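Local coordinates for 361aa long hypothetical D-aminopeptidase (Pyrococcus horikoshii, PDB 2DRH), which is of unknown function but may act as an aminopeptidase of the S58 type, at residues 32-37 and 151-156. Residues are numbered along the deposited sequence; the frame is centred on the assembly and turned at random.
Sequences VTLIKG and REHVVE
V32 lies against helix 151-160 and meets it with both of its methyl groups. With CG1 anti to the backbone N (chi1 166°), the branches part: V32 CG1 rests 3.9 Å from H153 CB at the root of the imidazole, while V32 CG2 sits 3.4 Å from H153 O and also touches the aliphatic part of E156, 3.9 Å from E156 CG. The E156 chain bends at chi2, and its carboxylate forms a salt bridge with R160. Two residues along the strand, the side chains of L34 and H153 come toward each other from opposite directions. L34 CD1 lies 3.5 Å from H153 ND1, obliquely to the ring, and L34 CD2 makes an off-centre CH-pi contact, 4.2 Å from the H153 ring centroid and 29° off the normal. An alanine in place of H153 would probably leave both leucine methyls without their aromatic partner and open a gap between strand and helix. Backbone bonds from V32 to V52 and from L34 to T50 hold the strand to its neighbour 48-56, in a four-stranded mixed sheet where 28-36 is outermost within the chain. The axes of strand 32-36 and helix 151-156, at 142° to each other, thus illustrate joining by side-chain packing: methyl groups lie against an imidazole and a backbone carbonyl, and cohesion probably comes from this packing rather than from directional bonds between the two segments.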
loop_
_atom_site.group_PDB
_atom_site.type_symbol
_atom_site.label_atom_id
_atom_site.label_comp_id
_atom_site.label_asym_id
_atom_site.label_seq_id
_atom_site.Cartn_x
_atom_site.Cartn_y
_atom_site.Cartn_z
ATOM N N VAL A 32 17.437 -29.093 2.890
ATOM C CA VAL A 32 18.875 -29.304 2.817
ATOM C C VAL A 32 19.339 -28.719 4.146
ATOM O O VAL A 32 19.156 -27.522 4.410
ATOM C CB VAL A 32 19.529 -28.569 1.630
ATOM C CG1 VAL A 32 21.055 -28.546 1.801
ATOM C CG2 VAL A 32 19.177 -29.287 0.335
ATOM N N THR A 33 19.899 -29.581 4.993
ATOM C CA THR A 33 20.341 -29.192 6.330
ATOM C C THR A 33 21.855 -29.137 6.430
ATOM O O THR A 33 22.538 -30.066 6.015
ATOM C CB THR A 33 19.794 -30.183 7.383
ATOM O OG1 THR A 33 18.370 -30.274 7.245
ATOM C CG2 THR A 33 20.129 -29.716 8.803
ATOM N N LEU A 34 22.370 -28.045 6.990
ATOM C CA LEU A 34 23.810 -27.852 7.124
ATOM C C LEU A 34 24.247 -27.662 8.568
ATOM O O LEU A 34 24.042 -26.600 9.162
ATOM C CB LEU A 34 24.245 -26.642 6.300
ATOM C CG LEU A 34 23.830 -26.745 4.839
ATOM C CD1 LEU A 34 24.112 -25.435 4.117
ATOM C CD2 LEU A 34 24.572 -27.923 4.198
ATOM N N ILE A 35 24.857 -28.704 9.119
ATOM C CA ILE A 35 25.336 -28.689 10.490
ATOM C C ILE A 35 26.785 -29.156 10.511
ATOM O O ILE A 35 27.102 -30.241 10.016
ATOM C CB ILE A 35 24.482 -29.616 11.378
ATOM C CG1 ILE A 35 23.009 -29.194 11.284
ATOM C CG2 ILE A 35 24.983 -29.570 12.829
ATOM C CD1 ILE A 35 22.077 -29.945 12.227
ATOM N N LYS A 36 27.662 -28.335 11.078
ATOM C CA LYS A 36 29.078 -28.670 11.148
ATOM C C LYS A 36 29.827 -27.768 12.122
ATOM O O LYS A 36 29.571 -26.569 12.194
ATOM C CB LYS A 36 29.715 -28.543 9.756
ATOM C CG LYS A 36 31.236 -28.493 9.769
ATOM C CD LYS A 36 31.799 -27.976 8.452
ATOM C CE LYS A 36 33.306 -27.773 8.548
ATOM N NZ LYS A 36 33.683 -26.839 9.658
ATOM N N GLY A 37 30.761 -28.355 12.861
ATOM C CA GLY A 37 31.550 -27.588 13.807
ATOM C C GLY A 37 30.873 -27.364 15.143
ATOM O O GLY A 37 29.704 -27.701 15.335
ATOM N N ARG A 151 24.901 -22.512 -3.784
ATOM C CA ARG A 151 23.915 -22.511 -4.844
ATOM C C ARG A 151 23.373 -23.909 -5.146
ATOM O O ARG A 151 22.175 -24.064 -5.364
ATOM C CB ARG A 151 24.500 -21.868 -6.109
ATOM C CG ARG A 151 25.798 -22.472 -6.617
ATOM C CD ARG A 151 26.478 -21.511 -7.583
ATOM N NE ARG A 151 25.588 -21.105 -8.668
ATOM C CZ ARG A 151 25.743 -19.995 -9.384
ATOM N NH1 ARG A 151 26.758 -19.172 -9.128
ATOM N NH2 ARG A 151 24.883 -19.705 -10.354
ATOM N N GLU A 152 24.236 -24.924 -5.133
ATOM C CA GLU A 152 23.794 -26.293 -5.417
ATOM C C GLU A 152 22.778 -26.760 -4.386
ATOM O O GLU A 152 21.930 -27.608 -4.680
ATOM C CB GLU A 152 24.955 -27.295 -5.400
ATOM C CG GLU A 152 26.215 -26.879 -6.110
ATOM C CD GLU A 152 27.127 -26.066 -5.216
ATOM O OE1 GLU A 152 26.818 -24.887 -4.962
ATOM O OE2 GLU A 152 28.149 -26.616 -4.754
ATOM N N HIS A 153 22.885 -26.224 -3.172
ATOM C CA HIS A 153 21.971 -26.596 -2.093
ATOM C C HIS A 153 20.540 -26.233 -2.466
ATOM O O HIS A 153 19.597 -26.945 -2.114
ATOM C CB HIS A 153 22.375 -25.895 -0.790
ATOM C CG HIS A 153 23.690 -26.360 -0.240
ATOM N ND1 HIS A 153 24.428 -25.617 0.656
ATOM C CD2 HIS A 153 24.397 -27.496 -0.460
ATOM C CE1 HIS A 153 25.533 -26.274 0.966
ATOM N NE2 HIS A 153 25.538 -27.418 0.302
ATOM N N VAL A 154 20.387 -25.133 -3.196
ATOM C CA VAL A 154 19.073 -24.676 -3.619
ATOM C C VAL A 154 18.470 -25.630 -4.650
ATOM O O VAL A 154 17.287 -25.960 -4.582
ATOM C CB VAL A 154 19.141 -23.263 -4.229
ATOM C CG1 VAL A 154 17.743 -22.818 -4.659
ATOM C CG2 VAL A 154 19.723 -22.289 -3.213
ATOM N N VAL A 155 19.282 -26.063 -5.606
ATOM C CA VAL A 155 18.812 -26.987 -6.625
ATOM C C VAL A 155 18.459 -28.327 -5.977
ATOM O O VAL A 155 17.459 -28.953 -6.331
ATOM C CB VAL A 155 19.884 -27.216 -7.718
ATOM C CG1 VAL A 155 19.383 -28.253 -8.733
ATOM C CG2 VAL A 155 20.201 -25.891 -8.427
ATOM N N GLU A 156 19.279 -28.750 -5.017
ATOM C CA GLU A 156 19.059 -30.009 -4.314
ATOM C C GLU A 156 17.755 -29.972 -3.520
ATOM O O GLU A 156 16.959 -30.918 -3.570
ATOM C CB GLU A 156 20.243 -30.299 -3.375
ATOM C CG GLU A 156 20.187 -31.629 -2.628
ATOM C CD GLU A 156 20.025 -32.840 -3.549
ATOM O OE1 GLU A 156 20.736 -32.925 -4.572
ATOM O OE2 GLU A 156 19.193 -33.721 -3.241
#